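Local coordinates for OmpT protein (Vibrio cholerae serotype O1, PDB 6EHD) that probably acts as a non-specific diffusion porin, a beta-barrel channel that lets small solutes and ions across the outer membrane, at residues A[100-104]-A[282-288]; A[92-98]-A[297-301]. The protein carries 1 engineered substitution. All blocks are in the same frame, centred on the assembly; numbering follows the deposited sequence.

Contact 1. Residues A[100-104]-A[282-288]; sequences SYFFG and RVYAEYG. With C8E ((hydroxyethyloxy)tri(ethyloxy)octane), chain G.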
ATOM      1  N   SER A 100       5.984  -9.396  -0.545  1.00 21.96           N
ATOM      2  CA  SER A 100       6.797  -9.420   0.694  1.00 20.48           C
ATOM      3  C   SER A 100       6.012  -9.091   1.992  1.00 22.85           C
ATOM      4  O   SER A 100       4.879  -8.555   1.965  1.00 21.56           O
ATOM      5  CB  SER A 100       7.953  -8.390   0.523  1.00 21.03           C
ATOM      6  OG  SER A 100       7.495  -7.039   0.558  1.00 21.68           O
ATOM      7  N   TYR A 101       6.651  -9.380   3.147  1.00 20.80           N
ATOM      8  CA  TYR A 101       6.165  -9.026   4.502  1.00 19.67           C
ATOM      9  C   TYR A 101       6.897  -7.792   5.092  1.00 23.54           C
ATOM     10  O   TYR A 101       6.379  -7.206   6.010  1.00 23.34           O
ATOM     11  CB  TYR A 101       6.333 -10.218   5.447  1.00 22.66           C
ATOM     12  CG  TYR A 101       5.234 -11.180   5.427  1.00 23.43           C
ATOM     13  CD1 TYR A 101       4.138 -11.004   6.252  1.00 24.76           C
ATOM     14  CD2 TYR A 101       5.267 -12.309   4.605  1.00 26.30           C
ATOM     15  CE1 TYR A 101       3.046 -11.903   6.160  1.00 24.59           C
ATOM     16  CE2 TYR A 101       4.214 -13.232   4.578  1.00 28.52           C
ATOM     17  CZ  TYR A 101       3.096 -13.023   5.394  1.00 27.24           C
ATOM     18  OH  TYR A 101       2.007 -13.916   5.358  1.00 28.11           O
ATOM     19  N   PHE A 102       8.056  -7.356   4.553  1.00 21.56           N
ATOM     20  CA  PHE A 102       8.880  -6.278   5.092  1.00 22.06           C
ATOM     21  C   PHE A 102       9.486  -5.245   4.137  1.00 23.31           C
ATOM     22  O   PHE A 102       9.368  -4.040   4.368  1.00 23.54           O
ATOM     23  CB  PHE A 102      10.076  -6.811   5.952  1.00 23.48           C
ATOM     24  CG  PHE A 102       9.704  -7.484   7.242  1.00 23.98           C
ATOM     25  CD1 PHE A 102       9.346  -6.750   8.317  1.00 28.03           C
ATOM     26  CD2 PHE A 102       9.721  -8.915   7.321  1.00 21.81           C
ATOM     27  CE1 PHE A 102       9.031  -7.391   9.544  1.00 31.44           C
ATOM     28  CE2 PHE A 102       9.457  -9.544   8.573  1.00 25.06           C
ATOM     29  CZ  PHE A 102       9.115  -8.761   9.645  1.00 24.46           C
ATOM     30  N   PHE A 103      10.113  -5.684   3.045  1.00 21.87           N
ATOM     31  CA  PHE A 103      11.056  -4.798   2.307  1.00 23.69           C
ATOM     32  C   PHE A 103      10.638  -4.353   0.894  1.00 22.78           C
ATOM     33  O   PHE A 103      11.188  -3.413   0.364  1.00 22.52           O
ATOM     34  CB  PHE A 103      12.435  -5.471   2.230  1.00 23.87           C
ATOM     35  CG  PHE A 103      13.051  -5.797   3.613  1.00 22.04           C
ATOM     36  CD1 PHE A 103      13.223  -4.744   4.546  1.00 25.61           C
ATOM     37  CD2 PHE A 103      13.348  -7.107   3.972  1.00 25.19           C
ATOM     38  CE1 PHE A 103      13.733  -5.027   5.853  1.00 25.40           C
ATOM     39  CE2 PHE A 103      13.842  -7.383   5.265  1.00 24.88           C
ATOM     40  CZ  PHE A 103      14.049  -6.320   6.171  1.00 26.13           C
ATOM     41  N   GLY A 104       9.722  -5.097   0.258  1.00 23.55           N
ATOM     42  CA  GLY A 104       9.240  -4.726  -1.116  1.00 24.42           C
ATOM     43  C   GLY A 104       8.208  -3.655  -1.171  1.00 23.62           C
ATOM     44  O   GLY A 104       7.788  -3.126  -0.125  1.00 23.57           O
ATOM     45  N   ARG A 282       0.369 -17.161  12.229  1.00 23.51           N
ATOM     46  CA  ARG A 282       1.465 -17.421  11.292  1.00 23.01           C
ATOM     47  C   ARG A 282       2.731 -16.707  11.662  1.00 23.58           C
ATOM     48  O   ARG A 282       2.721 -15.780  12.428  1.00 23.20           O
ATOM     49  CB  ARG A 282       1.048 -16.946   9.890  1.00 27.85           C
ATOM     50  CG  ARG A 282       0.953 -15.461   9.721  1.00 30.38           C
ATOM     51  CD  ARG A 282       0.524 -15.038   8.272  1.00 35.99           C
ATOM     52  NE  ARG A 282      -0.844 -15.442   7.952  1.00 34.92           N
ATOM     53  CZ  ARG A 282      -1.493 -14.994   6.843  1.00 43.38           C
ATOM     54  NH1 ARG A 282      -0.872 -14.183   5.947  1.00 33.96           N
ATOM     55  NH2 ARG A 282      -2.782 -15.335   6.637  1.00 37.27           N
ATOM     56  N   VAL A 283       3.841 -17.187  11.069  1.00 22.82           N
ATOM     57  CA  VAL A 283       5.172 -16.590  11.247  1.00 22.51           C
ATOM     58  C   VAL A 283       5.857 -16.476   9.862  1.00 20.84           C
ATOM     59  O   VAL A 283       5.457 -17.124   8.897  1.00 23.43           O
ATOM     60  CB  VAL A 283       6.107 -17.418  12.199  1.00 23.08           C
ATOM     61  CG1 VAL A 283       5.461 -17.424  13.621  1.00 24.91           C
ATOM     62  CG2 VAL A 283       6.319 -18.801  11.693  1.00 26.34           C
ATOM     63  N   TYR A 284       6.857 -15.631   9.837  1.00 20.63           N
ATOM     64  CA  TYR A 284       7.583 -15.410   8.573  1.00 22.30           C
ATOM     65  C   TYR A 284       9.012 -14.868   8.821  1.00 22.99           C
ATOM     66  O   TYR A 284       9.293 -14.209   9.849  1.00 22.59           O
ATOM     67  CB  TYR A 284       6.792 -14.373   7.685  1.00 23.95           C
ATOM     68  CG  TYR A 284       6.089 -13.267   8.421  1.00 20.54           C
ATOM     69  CD1 TYR A 284       4.816 -13.443   8.944  1.00 22.64           C
ATOM     70  CD2 TYR A 284       6.705 -12.081   8.673  1.00 21.41           C
ATOM     71  CE1 TYR A 284       4.172 -12.475   9.693  1.00 24.82           C
ATOM     72  CE2 TYR A 284       6.040 -11.052   9.377  1.00 24.08           C
ATOM     73  CZ  TYR A 284       4.778 -11.279   9.948  1.00 23.85           C
ATOM     74  OH  TYR A 284       4.154 -10.233  10.654  1.00 26.40           O
ATOM     75  N   ALA A 285       9.904 -15.102   7.832  1.00 21.13           N
ATOM     76  CA  ALA A 285      11.251 -14.599   7.891  1.00 22.40           C
ATOM     77  C   ALA A 285      11.685 -14.171   6.461  1.00 21.70           C
ATOM     78  O   ALA A 285      11.378 -14.920   5.491  1.00 23.27           O
ATOM     79  CB  ALA A 285      12.191 -15.721   8.369  1.00 26.11           C
ATOM     80  N   GLU A 286      12.396 -13.055   6.396  1.00 21.33           N
ATOM     81  CA  GLU A 286      12.739 -12.484   5.116  1.00 23.00           C
ATOM     82  C   GLU A 286      14.117 -11.857   5.088  1.00 22.80           C
ATOM     83  O   GLU A 286      14.550 -11.185   6.029  1.00 24.17           O
ATOM     84  CB  GLU A 286      11.636 -11.350   4.817  1.00 21.95           C
ATOM     85  CG  GLU A 286      11.665 -10.750   3.411  1.00 22.49           C
ATOM     86  CD  GLU A 286      10.422  -9.790   3.236  1.00 22.01           C
ATOM     87  OE1 GLU A 286       9.278 -10.347   3.440  1.00 22.18           O
ATOM     88  OE2 GLU A 286      10.630  -8.602   2.923  1.00 25.43           O
ATOM     89  N   TYR A 287      14.763 -11.984   3.924  1.00 25.06           N
ATOM     90  CA  TYR A 287      16.007 -11.223   3.617  1.00 23.23           C
ATOM     91  C   TYR A 287      15.716 -10.209   2.493  1.00 25.58           C
ATOM     92  O   TYR A 287      15.054 -10.558   1.487  1.00 24.19           O
ATOM     93  CB  TYR A 287      17.019 -12.240   3.098  1.00 24.20           C
ATOM     94  CG  TYR A 287      18.259 -11.628   2.438  1.00 25.16           C
ATOM     95  CD1 TYR A 287      19.104 -10.772   3.147  1.00 27.58           C
ATOM     96  CD2 TYR A 287      18.520 -11.805   1.056  1.00 30.94           C
ATOM     97  CE1 TYR A 287      20.257 -10.187   2.521  1.00 30.90           C
ATOM     98  CE2 TYR A 287      19.631 -11.189   0.427  1.00 30.66           C
ATOM     99  CZ  TYR A 287      20.512 -10.406   1.177  1.00 30.53           C
ATOM    100  OH  TYR A 287      21.658  -9.847   0.549  1.00 32.94           O
ATOM    101  N   GLY A 288      16.221  -9.005   2.680  1.00 23.79           N
ATOM    102  CA  GLY A 288      16.161  -7.910   1.713  1.00 28.55           C
ATOM    103  C   GLY A 288      17.558  -7.311   1.369  1.00 28.26           C
ATOM    104  O   GLY A 288      18.283  -6.932   2.274  1.00 28.16           O
TER
HETATM  105  C11 C8E G 406       1.152 -12.299  -0.252  1.00 69.21           C
HETATM  106  O12 C8E G 406       1.357 -11.915   1.136  1.00 72.26           O
HETATM  107  C13 C8E G 406       1.902 -10.573   1.234  1.00 72.15           C
HETATM  108  C14 C8E G 406       1.927 -10.076   2.671  1.00 59.31           C
HETATM  109  O15 C8E G 406       0.531  -9.928   3.025  1.00 69.41           O
HETATM  110  C16 C8E G 406       0.146 -10.091   4.362  1.00 45.36           C
HETATM  111  C17 C8E G 406       0.421  -8.762   4.896  1.00 38.80           C
HETATM  112  O18 C8E G 406      -0.679  -8.182   5.590  1.00 48.20           O
HETATM  113  C19 C8E G 406      -0.598  -6.963   6.350  1.00 43.05           C
HETATM  114  C20 C8E G 406      -0.984  -5.438   6.259  1.00 45.06           C
HETATM  115  O21 C8E G 406      -0.394  -4.420   7.234  1.00 39.33           O
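Glu-286 grips three successive backbone amides of residues 100-104, a worked example of one carboxylate organising a loop. Its chain leaves the strand with CG anti to the backbone N (chi1 -171°) and runs on extended. The syn lone pair of Glu-286 OE1 takes Tyr-101 N at 2.8 Å, a nearly straight bond (159°), while Tyr-248 OH bonds the same oxygen. Glu-286 OE2 accepts Phe-103 N at 3.0 Å, nearly along the C-O bond, and adds a weak bond from Phe-102 N.

Beside this clasp, Tyr-101 and Tyr-284 stack face to face, ring centroids 4.0 Å apart and planes 11° from parallel, with their long axes crossing at about a right angle. C14 of the bound detergent C8E (chain G) lies over the opposite face of the Tyr-101 ring. At that ring's edge, Arg-282 NH1 donates to Tyr-101 OH (3.0 Å), helped by a bend at chi3, and the guanidinium stands almost perpendicular to the phenol. Phe-102 CE2 extends the aromatic cluster, meeting Tyr-284 CD2 at 3.7 Å.

Strand 281-291 lies in the barrel wall between 263-276 and 314-324. Glu-274 on the former bonds Tyr-101 OH, and Phe-102 and Phe-103 reach across to strand 9-24, so the loop lies against the wall's inner face.

Contact 2. Residues A[92-98]-A[297-301]; sequences DDVYGAD and YTNKG. With C8E ((hydroxyethyloxy)tri(ethyloxy)octane), chain G; C8E ((hydroxyethyloxy)tri(ethyloxy)octane), chain B.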
ATOM      1  N   ASP A  92      -3.835   1.866  -3.034  1.00 23.18           N
ATOM      2  CA  ASP A  92      -3.315   0.923  -1.981  1.00 22.86           C
ATOM      3  C   ASP A  92      -4.091  -0.365  -1.985  1.00 21.98           C
ATOM      4  O   ASP A  92      -3.472  -1.438  -1.847  1.00 22.82           O
ATOM      5  CB  ASP A  92      -3.356   1.560  -0.629  1.00 23.90           C
ATOM      6  CG  ASP A  92      -2.551   0.819   0.464  1.00 29.06           C
ATOM      7  OD1 ASP A  92      -1.340   0.710   0.334  1.00 25.48           O
ATOM      8  OD2 ASP A  92      -3.163   0.446   1.483  1.00 28.70           O
ATOM      9  N   ASP A  93      -5.423  -0.304  -2.204  1.00 21.23           N
ATOM     10  CA  ASP A  93      -6.264  -1.519  -2.234  1.00 21.48           C
ATOM     11  C   ASP A  93      -5.851  -2.381  -3.429  1.00 23.63           C
ATOM     12  O   ASP A  93      -5.732  -3.658  -3.338  1.00 23.93           O
ATOM     13  CB  ASP A  93      -7.758  -1.167  -2.408  1.00 22.15           C
ATOM     14  CG  ASP A  93      -8.392  -0.420  -1.229  1.00 25.71           C
ATOM     15  OD1 ASP A  93      -7.820  -0.377  -0.128  1.00 25.51           O
ATOM     16  OD2 ASP A  93      -9.532   0.173  -1.493  1.00 26.81           O
ATOM     17  N   VAL A  94      -5.673  -1.754  -4.616  1.00 22.10           N
ATOM     18  CA  VAL A  94      -5.363  -2.523  -5.851  1.00 20.95           C
ATOM     19  C   VAL A  94      -3.890  -3.015  -5.826  1.00 22.31           C
ATOM     20  O   VAL A  94      -3.625  -4.158  -6.145  1.00 22.50           O
ATOM     21  CB  VAL A  94      -5.598  -1.660  -7.099  1.00 22.49           C
ATOM     22  CG1 VAL A  94      -4.976  -2.214  -8.393  1.00 23.53           C
ATOM     23  CG2 VAL A  94      -7.069  -1.260  -7.276  1.00 23.19           C
ATOM     24  N   TYR A  95      -2.959  -2.167  -5.407  1.00 20.82           N
ATOM     25  CA  TYR A  95      -1.570  -2.514  -5.152  1.00 21.96           C
ATOM     26  C   TYR A  95      -0.869  -3.010  -6.459  1.00 21.27           C
ATOM     27  O   TYR A  95      -1.072  -2.356  -7.568  1.00 22.01           O
ATOM     28  CB  TYR A  95      -1.439  -3.481  -3.927  1.00 22.20           C
ATOM     29  CG  TYR A  95      -0.104  -3.392  -3.190  1.00 20.76           C
ATOM     30  CD1 TYR A  95       0.391  -2.148  -2.683  1.00 21.57           C
ATOM     31  CD2 TYR A  95       0.691  -4.554  -2.919  1.00 22.44           C
ATOM     32  CE1 TYR A  95       1.613  -2.046  -2.038  1.00 22.29           C
ATOM     33  CE2 TYR A  95       1.898  -4.439  -2.171  1.00 22.67           C
ATOM     34  CZ  TYR A  95       2.391  -3.203  -1.767  1.00 21.67           C
ATOM     35  OH  TYR A  95       3.595  -3.092  -1.051  1.00 22.42           O
ATOM     36  N   GLY A  96      -0.105  -4.108  -6.372  1.00 21.41           N
ATOM     37  CA  GLY A  96       0.692  -4.607  -7.551  1.00 20.35           C
ATOM     38  C   GLY A  96       1.541  -5.766  -7.105  1.00 20.23           C
ATOM     39  O   GLY A  96       1.276  -6.323  -6.027  1.00 19.50           O
ATOM     40  N   ALA A  97       2.522  -6.136  -7.914  1.00 19.96           N
ATOM     41  CA  ALA A  97       3.294  -7.357  -7.743  1.00 20.35           C
ATOM     42  C   ALA A  97       4.443  -7.179  -6.710  1.00 20.84           C
ATOM     43  O   ALA A  97       5.626  -7.231  -7.028  1.00 21.11           O
ATOM     44  CB  ALA A  97       3.830  -7.887  -9.124  1.00 21.05           C
ATOM     45  N   ASP A  98       4.028  -7.038  -5.437  1.00 19.88           N
ATOM     46  CA  ASP A  98       4.897  -7.113  -4.288  1.00 19.36           C
ATOM     47  C   ASP A  98       4.278  -8.119  -3.269  1.00 21.90           C
ATOM     48  O   ASP A  98       3.100  -7.843  -2.813  1.00 21.04           O
ATOM     49  CB  ASP A  98       5.115  -5.715  -3.589  1.00 17.58           C
ATOM     50  CG  ASP A  98       5.677  -5.867  -2.117  1.00 20.93           C
ATOM     51  OD1 ASP A  98       6.522  -6.786  -1.878  1.00 20.71           O
ATOM     52  OD2 ASP A  98       5.246  -5.097  -1.216  1.00 21.41           O
ATOM     53  N   TYR A 297       8.627   4.972  -0.372  1.00 27.11           N
ATOM     54  CA  TYR A 297       7.624   3.897  -0.695  1.00 27.22           C
ATOM     55  C   TYR A 297       6.968   3.392   0.578  1.00 30.93           C
ATOM     56  O   TYR A 297       7.475   3.659   1.675  1.00 30.68           O
ATOM     57  CB  TYR A 297       8.312   2.784  -1.498  1.00 25.55           C
ATOM     58  CG  TYR A 297       9.213   1.774  -0.712  1.00 24.55           C
ATOM     59  CD1 TYR A 297      10.537   2.099  -0.337  1.00 25.15           C
ATOM     60  CD2 TYR A 297       8.714   0.513  -0.287  1.00 23.10           C
ATOM     61  CE1 TYR A 297      11.357   1.249   0.398  1.00 26.16           C
ATOM     62  CE2 TYR A 297       9.531  -0.358   0.358  1.00 24.24           C
ATOM     63  CZ  TYR A 297      10.844  -0.002   0.763  1.00 25.98           C
ATOM     64  OH  TYR A 297      11.644  -0.905   1.401  1.00 28.46           O
ATOM     65  N   THR A 298       5.893   2.610   0.386  1.00 29.96           N
ATOM     66  CA  THR A 298       5.140   1.974   1.451  1.00 34.40           C
ATOM     67  C   THR A 298       5.117   0.453   1.262  1.00 27.58           C
ATOM     68  O   THR A 298       4.953  -0.011   0.147  1.00 30.01           O
ATOM     69  CB  THR A 298       3.654   2.587   1.489  1.00 48.45           C
ATOM     70  OG1 THR A 298       2.666   1.611   1.773  1.00 57.96           O
ATOM     71  CG2 THR A 298       3.246   3.255   0.242  1.00 44.58           C
ATOM     72  N   ASN A 299       5.522  -0.315   2.275  1.00 27.05           N
ATOM     73  CA  ASN A 299       5.419  -1.784   2.216  1.00 24.98           C
ATOM     74  C   ASN A 299       4.043  -2.109   2.782  1.00 25.83           C
ATOM     75  O   ASN A 299       3.815  -1.889   4.039  1.00 25.10           O
ATOM     76  CB  ASN A 299       6.526  -2.424   3.059  1.00 23.85           C
ATOM     77  CG  ASN A 299       6.401  -3.929   3.112  1.00 24.26           C
ATOM     78  OD1 ASN A 299       5.999  -4.512   4.177  1.00 24.10           O
ATOM     79  ND2 ASN A 299       6.717  -4.612   1.997  1.00 23.08           N
ATOM     80  N   LYS A 300       3.125  -2.598   1.932  1.00 22.54           N
ATOM     81  CA  LYS A 300       1.761  -2.907   2.373  1.00 25.19           C
ATOM     82  C   LYS A 300       1.738  -3.994   3.459  1.00 25.69           C
ATOM     83  O   LYS A 300       0.960  -3.930   4.419  1.00 24.41           O
ATOM     84  CB  LYS A 300       0.855  -3.299   1.208  1.00 27.08           C
ATOM     85  CG  LYS A 300      -0.623  -3.412   1.555  1.00 29.30           C
ATOM     86  CD  LYS A 300      -1.507  -3.587   0.333  1.00 31.08           C
ATOM     87  CE  LYS A 300      -2.960  -3.761   0.645  1.00 31.35           C
ATOM     88  NZ  LYS A 300      -3.710  -4.050  -0.578  1.00 29.86           N
ATOM     89  N   GLY A 301       2.566  -5.020   3.309  1.00 22.44           N
ATOM     90  CA  GLY A 301       2.556  -6.146   4.264  1.00 24.74           C
ATOM     91  C   GLY A 301       2.745  -5.725   5.741  1.00 24.99           C
ATOM     92  O   GLY A 301       1.937  -6.120   6.654  1.00 24.55           O
TER
HETATM   93  C11 C8E G 406       1.152 -12.299  -0.252  1.00 69.21           C
HETATM   94  O12 C8E G 406       1.357 -11.915   1.136  1.00 72.26           O
HETATM   95  C13 C8E G 406       1.902 -10.573   1.234  1.00 72.15           C
HETATM   96  C14 C8E G 406       1.927 -10.076   2.671  1.00 59.31           C
HETATM   97  O15 C8E G 406       0.531  -9.928   3.025  1.00 69.41           O
HETATM   98  C16 C8E G 406       0.146 -10.091   4.362  1.00 45.36           C
HETATM   99  C17 C8E G 406       0.421  -8.762   4.896  1.00 38.80           C
HETATM  100  O18 C8E G 406      -0.679  -8.182   5.590  1.00 48.20           O
HETATM  101  C19 C8E G 406      -0.598  -6.963   6.350  1.00 43.05           C
HETATM  102  C20 C8E G 406      -0.984  -5.438   6.259  1.00 45.06           C
HETATM  103  O21 C8E G 406      -0.394  -4.420   7.234  1.00 39.33           O
HETATM  104  O9  C8E B 401     -11.563  -2.969  -2.812  1.00 49.56           O
HETATM  105  C10 C8E B 401     -12.657  -3.183  -1.943  1.00 57.08           C
HETATM  106  C11 C8E B 401     -13.395  -4.496  -2.137  1.00 54.70           C
HETATM  107  O12 C8E B 401     -13.365  -4.923  -3.499  1.00 61.91           O
HETATM  108  C13 C8E B 401     -14.134  -6.109  -3.732  1.00 58.62           C
HETATM  109  C14 C8E B 401     -13.914  -6.630  -5.159  1.00 59.40           C
HETATM  110  O15 C8E B 401     -12.525  -6.740  -5.579  1.00 51.56           O
HETATM  111  C16 C8E B 401     -12.437  -7.390  -6.861  1.00 48.99           C
HETATM  112  C17 C8E B 401     -11.131  -7.078  -7.578  1.00 56.62           C
HETATM  113  O18 C8E B 401     -10.018  -6.929  -6.734  1.00 55.59           O
HETATM  114  C19 C8E B 401      -8.721  -6.672  -7.290  1.00 51.80           C
HETATM  115  C20 C8E B 401      -8.267  -5.239  -7.066  1.00 44.18           C
HETATM  116  O21 C8E B 401      -8.309  -4.999  -5.684  1.00 48.34           O
HETATM  117  O   HOH W   1       3.878  -6.130   0.958  1.00 21.98           O
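Lys-300 bonds residues 92-98 from both ends of its length, by its backbone amide and by its ammonium group. Lys-300 N points almost straight at Tyr-95 OH (3.1 Å, 171°), and Lys-300 NZ reaches Asp-92 O at 2.9 Å, tilted 23° from the carbonyl plane. The tyrosine hydroxyl both accepts and donates: Tyr-95 OH donates a hydrogen bond to Asp-98 OD2 at 2.6 Å, and that oxygen accepts with its anti lone pair. A water donates to Asp-98 OD2 and accepts from Gly-301 N at 2.9 Å, so this carboxylate oxygen is linked to two consecutive backbone amides, through the phenol and through the water. The ammonium lies near the last turn of helix 90-94, where backbone carbonyls and the acidic groups of Asp-92 and Asp-93 would probably favour its charge. Those carboxylates have other partners: Tyr-110 and a bound buffer molecule for Asp-92, Lys-123 for Asp-93.

Packing follows from the same geometry. With CG anti to its backbone N (chi1 -170°) and every later torsion extended, the lysine lies flat over one face of Tyr-95, the two side chains running in opposite directions. Lys-300 CB makes a CH-pi contact 3.7 Å from the centroid of the Tyr-95 ring, displaced toward the hydroxyl end, while Lys-300 CD sits 3.8 Å from Tyr-95 CG.

Tyr-95, just beyond the short helix, has positive phi and turns the chain toward Asp-98. Near the middle of the barrel, this helix and its following loop thus meet residues 297-301, which carry on from strand 293-299; that strand pairs with 304-307 and 309-311 in a small inward sheet.

From the N terminus the chain first builds barrel strands as far as 80-84, then leaves the wall, and helix 90-94 leads into residues 92-98, then directly into 100-104. Both pieces belong to one inward-folded loop, placed like the constriction loop of general porins. Contact 1 closes a long excursion through the barrel strands when 282-288 arrives; after the chain has gone on into strand 293-299, residues 297-301 close contact 2, the wider closure, which encloses the first. Contact 1 fastens the loop to the wall, contact 2 to the small sheet before strand 314-324. Asn-299 ND2 joins the two, probably bonding Gly-104 O, and a single detergent molecule touches both.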